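Long-range contact in glycoside Hydrolase (Bacteroides uniformis, PDB 5T99), which probably hydrolyses galactosidic linkages in agarose-derived oligosaccharides as a family 2 glycoside hydrolase of a gut bacterium, and binds d-galacto-isofagomine: residues A[297-308]-A[543-551]. Residues are numbered along the deposited sequence; the frame is centred on the assembly and turned at random.
Sequences KDGFFLNGEKIR and MNPRFMGEF
Arg546 meets both Lys297 and Asp298 through its guanidinium group. Its NH2 donates to Lys297 O at 2.9 Å, nearly within the guanidinium plane but well above the carbonyl plane. Arg546 NE meets Asp298 OD1 at 2.9 Å in a salt bridge, carboxylate and guanidinium planes standing 82° apart; the bend at chi3 (49°) brings both nitrogens to these partners, with a weak second bond from NE to the same carbonyl. A water bridges Lys297 O to Arg546 O. Were Arg546 an alanine, the Asp298 carboxylate would probably lose its mate across the contact, and Lys297 O its guanidinium donor. Arg308, stretched from CG to NE, lays its guanidinium edge against a type I turn: Arg308 NH2 meets Pro545 O at 2.9 Å on an in-plane lone pair, while NH1 bonds weakly to Phe547 O. Met548, extended beyond CG, sets SD at the edge of the Phe300 ring, a Met-aromatic contact, and CE against Gly299. Further out, the backbone hydrogen bond from Phe547 N to Asn544 O closes the turn, Thr296 OG1 bonds Asp298 N, and strands 305-313 and 549-552 run parallel as neighbours in the TIM barrel. Arg546 thus fastens the link between strands 293-296 and 299-302, and Arg308 the 544-547 turn. Shared by Arg546 and, weakly, by Lys297 NZ, the single Asp298 carboxylate probably offsets two neighbouring positive charges.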
ATOM      1  N   LYS A 297     -13.972   6.855 -23.530  1.00 22.00           N
ATOM      2  CA  LYS A 297     -12.689   6.786 -24.244  1.00 22.74           C
ATOM      3  C   LYS A 297     -11.783   8.024 -23.986  1.00 22.23           C
ATOM      4  O   LYS A 297     -10.567   7.945 -24.171  1.00 21.60           O
ATOM      5  CB  LYS A 297     -12.939   6.587 -25.749  1.00 24.07           C
ATOM      6  CG  LYS A 297     -13.550   7.792 -26.448  1.00 25.17           C
ATOM      7  CD  LYS A 297     -14.030   7.465 -27.850  1.00 27.14           C
ATOM      8  CE  LYS A 297     -14.377   8.744 -28.621  1.00 29.13           C
ATOM      9  NZ  LYS A 297     -13.203   9.668 -28.788  1.00 30.50           N
ATOM     10  N   ASP A 298     -12.379   9.150 -23.567  1.00 22.38           N
ATOM     11  CA  ASP A 298     -11.664  10.426 -23.376  1.00 22.10           C
ATOM     12  C   ASP A 298     -11.246  10.758 -21.958  1.00 21.29           C
ATOM     13  O   ASP A 298     -10.573  11.764 -21.747  1.00 20.41           O
ATOM     14  CB  ASP A 298     -12.492  11.573 -23.947  1.00 22.55           C
ATOM     15  CG  ASP A 298     -12.625  11.492 -25.461  1.00 23.83           C
ATOM     16  OD1 ASP A 298     -11.717  10.941 -26.141  1.00 23.83           O
ATOM     17  OD2 ASP A 298     -13.651  11.980 -25.973  1.00 25.35           O
ATOM     18  N   GLY A 299     -11.616   9.922 -20.991  1.00 21.11           N
ATOM     19  CA  GLY A 299     -11.150  10.113 -19.613  1.00 20.58           C
ATOM     20  C   GLY A 299     -11.989   9.446 -18.553  1.00 19.91           C
ATOM     21  O   GLY A 299     -12.975   8.766 -18.852  1.00 20.08           O
ATOM     22  N   PHE A 300     -11.575   9.658 -17.308  1.00 19.36           N
ATOM     23  CA  PHE A 300     -12.224   9.090 -16.128  1.00 18.53           C
ATOM     24  C   PHE A 300     -12.885  10.226 -15.348  1.00 18.11           C
ATOM     25  O   PHE A 300     -12.386  11.364 -15.334  1.00 17.51           O
ATOM     26  CB  PHE A 300     -11.198   8.348 -15.246  1.00 18.42           C
ATOM     27  CG  PHE A 300     -11.807   7.295 -14.359  1.00 18.56           C
ATOM     28  CD1 PHE A 300     -11.870   5.967 -14.772  1.00 18.91           C
ATOM     29  CD2 PHE A 300     -12.330   7.628 -13.113  1.00 18.49           C
ATOM     30  CE1 PHE A 300     -12.451   4.993 -13.959  1.00 19.08           C
ATOM     31  CE2 PHE A 300     -12.911   6.665 -12.298  1.00 18.73           C
ATOM     32  CZ  PHE A 300     -12.980   5.347 -12.723  1.00 18.94           C
ATOM     33  N   PHE A 301     -14.003   9.913 -14.701  1.00 17.86           N
ATOM     34  CA  PHE A 301     -14.809  10.912 -14.022  1.00 18.17           C
ATOM     35  C   PHE A 301     -15.171  10.461 -12.611  1.00 18.13           C
ATOM     36  O   PHE A 301     -15.606   9.331 -12.414  1.00 17.68           O
ATOM     37  CB  PHE A 301     -16.076  11.216 -14.832  1.00 18.34           C
ATOM     38  CG  PHE A 301     -15.797  11.825 -16.175  1.00 18.44           C
ATOM     39  CD1 PHE A 301     -15.843  13.203 -16.353  1.00 18.70           C
ATOM     40  CD2 PHE A 301     -15.473  11.015 -17.267  1.00 18.82           C
ATOM     41  CE1 PHE A 301     -15.567  13.774 -17.601  1.00 19.08           C
ATOM     42  CE2 PHE A 301     -15.181  11.571 -18.511  1.00 18.92           C
ATOM     43  CZ  PHE A 301     -15.232  12.958 -18.679  1.00 19.22           C
ATOM     44  N   LEU A 302     -14.984  11.370 -11.652  1.00 18.18           N
ATOM     45  CA  LEU A 302     -15.361  11.174 -10.256  1.00 18.35           C
ATOM     46  C   LEU A 302     -16.361  12.264  -9.866  1.00 18.50           C
ATOM     47  O   LEU A 302     -16.053  13.459  -9.961  1.00 18.22           O
ATOM     48  CB  LEU A 302     -14.116  11.242  -9.354  1.00 17.94           C
ATOM     49  CG  LEU A 302     -14.356  11.144  -7.845  1.00 18.25           C
ATOM     50  CD1 LEU A 302     -14.987   9.808  -7.486  1.00 18.39           C
ATOM     51  CD2 LEU A 302     -13.067  11.348  -7.070  1.00 18.60           C
ATOM     52  N   ASN A 303     -17.553  11.858  -9.436  1.00 19.09           N
ATOM     53  CA  ASN A 303     -18.602  12.807  -9.024  1.00 19.47           C
ATOM     54  C   ASN A 303     -18.896  13.878 -10.106  1.00 19.98           C
ATOM     55  O   ASN A 303     -19.075  15.067  -9.819  1.00 20.09           O
ATOM     56  CB  ASN A 303     -18.243  13.414  -7.650  1.00 19.07           C
ATOM     57  CG  ASN A 303     -18.249  12.375  -6.541  1.00 19.07           C
ATOM     58  OD1 ASN A 303     -19.061  11.444  -6.569  1.00 18.39           O
ATOM     59  ND2 ASN A 303     -17.348  12.518  -5.560  1.00 18.64           N
ATOM     60  N   GLY A 304     -18.925  13.421 -11.353  1.00 20.88           N
ATOM     61  CA  GLY A 304     -19.203  14.262 -12.501  1.00 22.21           C
ATOM     62  C   GLY A 304     -18.077  15.133 -13.028  1.00 23.86           C
ATOM     63  O   GLY A 304     -18.310  15.882 -13.961  1.00 24.93           O
ATOM     64  N   GLU A 305     -16.874  15.052 -12.452  1.00 26.47           N
ATOM     65  CA  GLU A 305     -15.736  15.891 -12.862  1.00 28.10           C
ATOM     66  C   GLU A 305     -14.612  14.992 -13.373  1.00 27.90           C
ATOM     67  O   GLU A 305     -14.406  13.890 -12.850  1.00 25.85           O
ATOM     68  CB  GLU A 305     -15.215  16.732 -11.691  1.00 31.15           C
ATOM     69  CG  GLU A 305     -16.248  17.650 -11.019  1.00 34.54           C
ATOM     70  CD  GLU A 305     -16.624  18.871 -11.859  1.00 38.04           C
ATOM     71  OE1 GLU A 305     -17.835  19.186 -11.944  1.00 39.33           O
ATOM     72  OE2 GLU A 305     -15.714  19.523 -12.435  1.00 40.40           O
ATOM     73  N   LYS A 306     -13.917  15.456 -14.411  1.00 28.38           N
ATOM     74  CA  LYS A 306     -12.672  14.841 -14.872  1.00 28.81           C
ATOM     75  C   LYS A 306     -11.729  14.677 -13.701  1.00 27.39           C
ATOM     76  O   LYS A 306     -11.497  15.626 -12.969  1.00 28.10           O
ATOM     77  CB  LYS A 306     -11.970  15.711 -15.920  1.00 31.25           C
ATOM     78  CG  LYS A 306     -12.164  15.271 -17.364  1.00 35.23           C
ATOM     79  CD  LYS A 306     -11.113  14.238 -17.807  1.00 36.42           C
ATOM     80  CE  LYS A 306     -11.168  13.996 -19.313  1.00 37.45           C
ATOM     81  NZ  LYS A 306     -10.759  15.180 -20.125  1.00 37.97           N
ATOM     82  N   ILE A 307     -11.212  13.467 -13.530  1.00 25.70           N
ATOM     83  CA  ILE A 307     -10.147  13.171 -12.582  1.00 24.84           C
ATOM     84  C   ILE A 307      -8.928  12.751 -13.409  1.00 24.04           C
ATOM     85  O   ILE A 307      -9.080  12.152 -14.471  1.00 23.04           O
ATOM     86  CB  ILE A 307     -10.574  12.073 -11.560  1.00 25.13           C
ATOM     87  CG1 ILE A 307      -9.524  11.893 -10.465  1.00 24.95           C
ATOM     88  CG2 ILE A 307     -10.834  10.719 -12.221  1.00 25.16           C
ATOM     89  CD1 ILE A 307      -9.947  10.919  -9.378  1.00 24.83           C
ATOM     90  N   ARG A 308      -7.734  13.098 -12.936  1.00 24.06           N
ATOM     91  CA  ARG A 308      -6.485  12.615 -13.524  1.00 24.57           C
ATOM     92  C   ARG A 308      -5.676  11.886 -12.471  1.00 22.15           C
ATOM     93  O   ARG A 308      -5.633  12.307 -11.321  1.00 22.36           O
ATOM     94  CB  ARG A 308      -5.673  13.769 -14.109  1.00 27.37           C
ATOM     95  CG  ARG A 308      -6.484  14.607 -15.082  1.00 30.67           C
ATOM     96  CD  ARG A 308      -5.645  15.533 -15.946  1.00 32.87           C
ATOM     97  NE  ARG A 308      -6.320  15.820 -17.221  1.00 36.04           N
ATOM     98  CZ  ARG A 308      -6.377  14.997 -18.281  1.00 36.48           C
ATOM     99  NH1 ARG A 308      -5.805  13.784 -18.256  1.00 36.34           N
ATOM    100  NH2 ARG A 308      -7.021  15.391 -19.386  1.00 35.28           N
ATOM    101  N   MET A 543       0.951  16.108 -24.008  0.50 26.98           N
ATOM    102  CA  MET A 543       0.622  16.006 -25.434  0.50 27.05           C
ATOM    103  C   MET A 543      -0.522  15.029 -25.749  0.50 26.33           C
ATOM    104  O   MET A 543      -1.034  15.035 -26.873  0.50 26.61           O
ATOM    105  CB  MET A 543       1.872  15.629 -26.239  0.50 27.80           C
ATOM    106  CG  MET A 543       2.984  16.677 -26.199  0.50 27.77           C
ATOM    107  SD  MET A 543       2.384  18.367 -26.375  0.50 28.29           S
ATOM    108  CE  MET A 543       1.660  18.309 -28.013  0.50 28.07           C
ATOM    109  N   ASN A 544      -0.915  14.196 -24.779  1.00 25.52           N
ATOM    110  CA  ASN A 544      -1.984  13.203 -24.969  1.00 23.97           C
ATOM    111  C   ASN A 544      -3.024  13.307 -23.832  1.00 23.14           C
ATOM    112  O   ASN A 544      -3.080  12.438 -22.948  1.00 22.16           O
ATOM    113  CB  ASN A 544      -1.378  11.794 -25.066  1.00 23.78           C
ATOM    114  CG  ASN A 544      -0.477  11.619 -26.294  1.00 23.98           C
ATOM    115  OD1 ASN A 544      -0.958  11.439 -27.419  1.00 24.75           O
ATOM    116  ND2 ASN A 544       0.838  11.668 -26.082  1.00 23.50           N
ATOM    117  N   PRO A 545      -3.870  14.366 -23.866  1.00 22.40           N
ATOM    118  CA  PRO A 545      -4.876  14.624 -22.813  1.00 22.30           C
ATOM    119  C   PRO A 545      -5.916  13.516 -22.559  1.00 22.19           C
ATOM    120  O   PRO A 545      -6.500  13.478 -21.480  1.00 21.99           O
ATOM    121  CB  PRO A 545      -5.589  15.901 -23.294  1.00 22.48           C
ATOM    122  CG  PRO A 545      -5.278  16.025 -24.741  1.00 22.35           C
ATOM    123  CD  PRO A 545      -3.953  15.362 -24.958  1.00 22.44           C
ATOM    124  N   ARG A 546      -6.149  12.642 -23.540  1.00 21.77           N
ATOM    125  CA  ARG A 546      -7.051  11.501 -23.362  1.00 20.79           C
ATOM    126  C   ARG A 546      -6.528  10.499 -22.338  1.00 19.13           C
ATOM    127  O   ARG A 546      -7.321   9.821 -21.691  1.00 19.01           O
ATOM    128  CB  ARG A 546      -7.342  10.799 -24.705  1.00 20.86           C
ATOM    129  CG  ARG A 546      -8.156  11.645 -25.700  1.00 21.06           C
ATOM    130  CD  ARG A 546      -8.546  10.892 -26.975  1.00 21.15           C
ATOM    131  NE  ARG A 546      -9.148   9.588 -26.661  1.00 21.84           N
ATOM    132  CZ  ARG A 546      -8.929   8.426 -27.294  1.00 22.20           C
ATOM    133  NH1 ARG A 546      -8.125   8.323 -28.352  1.00 22.67           N
ATOM    134  NH2 ARG A 546      -9.546   7.332 -26.860  1.00 22.61           N
ATOM    135  N   PHE A 547      -5.206  10.386 -22.212  1.00 17.96           N
ATOM    136  CA  PHE A 547      -4.619   9.507 -21.203  1.00 16.99           C
ATOM    137  C   PHE A 547      -5.027   9.997 -19.810  1.00 16.74           C
ATOM    138  O   PHE A 547      -4.895  11.175 -19.493  1.00 15.86           O
ATOM    139  CB  PHE A 547      -3.090   9.376 -21.353  1.00 16.62           C
ATOM    140  CG  PHE A 547      -2.671   8.259 -22.274  1.00 16.45           C
ATOM    141  CD1 PHE A 547      -1.964   7.168 -21.796  1.00 15.77           C
ATOM    142  CD2 PHE A 547      -3.022   8.286 -23.631  1.00 16.73           C
ATOM    143  CE1 PHE A 547      -1.613   6.130 -22.638  1.00 15.71           C
ATOM    144  CE2 PHE A 547      -2.668   7.240 -24.484  1.00 16.01           C
ATOM    145  CZ  PHE A 547      -1.962   6.164 -23.981  1.00 15.72           C
ATOM    146  N   MET A 548      -5.551   9.072 -19.003  1.00 16.85           N
ATOM    147  CA  MET A 548      -6.191   9.407 -17.731  1.00 16.42           C
ATOM    148  C   MET A 548      -5.180   9.764 -16.660  1.00 16.80           C
ATOM    149  O   MET A 548      -5.549  10.391 -15.651  1.00 17.24           O
ATOM    150  CB  MET A 548      -7.040   8.240 -17.231  1.00 16.15           C
ATOM    151  CG  MET A 548      -8.179   7.856 -18.165  1.00 15.77           C
ATOM    152  SD  MET A 548      -8.963   6.325 -17.656  1.00 15.24           S
ATOM    153  CE  MET A 548     -10.061   6.047 -19.041  1.00 15.02           C
ATOM    154  N   GLY A 549      -3.931   9.338 -16.864  1.00 16.50           N
ATOM    155  CA  GLY A 549      -2.823   9.654 -15.961  1.00 16.72           C
ATOM    156  C   GLY A 549      -1.739   8.586 -15.977  1.00 16.62           C
ATOM    157  O   GLY A 549      -1.647   7.791 -16.917  1.00 15.80           O
ATOM    158  N   GLU A 550      -0.945   8.562 -14.909  1.00 16.77           N
ATOM    159  CA  GLU A 550       0.165   7.641 -14.772  1.00 16.97           C
ATOM    160  C   GLU A 550       0.236   7.020 -13.386  1.00 17.06           C
ATOM    161  O   GLU A 550      -0.288   7.561 -12.420  1.00 17.38           O
ATOM    162  CB  GLU A 550       1.478   8.355 -15.071  1.00 17.50           C
ATOM    163  CG  GLU A 550       1.843   9.499 -14.127  1.00 17.93           C
ATOM    164  CD  GLU A 550       3.242  10.035 -14.394  1.00 18.26           C
ATOM    165  OE1 GLU A 550       4.186   9.215 -14.473  1.00 18.00           O
ATOM    166  OE2 GLU A 550       3.393  11.270 -14.529  1.00 18.06           O
ATOM    167  N   PHE A 551       0.912   5.881 -13.303  1.00 17.08           N
ATOM    168  CA  PHE A 551       1.178   5.228 -12.043  1.00 17.05           C
ATOM    169  C   PHE A 551       2.666   4.870 -12.024  1.00 17.37           C
ATOM    170  O   PHE A 551       3.098   3.964 -12.737  1.00 17.14           O
ATOM    171  CB  PHE A 551       0.271   4.005 -11.903  1.00 17.47           C
ATOM    172  CG  PHE A 551      -1.183   4.349 -11.628  1.00 17.23           C
ATOM    173  CD1 PHE A 551      -1.663   4.411 -10.324  1.00 17.16           C
ATOM    174  CD2 PHE A 551      -2.065   4.621 -12.675  1.00 16.94           C
ATOM    175  CE1 PHE A 551      -2.993   4.726 -10.069  1.00 17.28           C
ATOM    176  CE2 PHE A 551      -3.390   4.947 -12.425  1.00 16.94           C
ATOM    177  CZ  PHE A 551      -3.857   5.005 -11.122  1.00 16.95           C
TER
HETATM  178  O   HOH W   1      -8.659   7.536 -22.320  1.00 18.34           O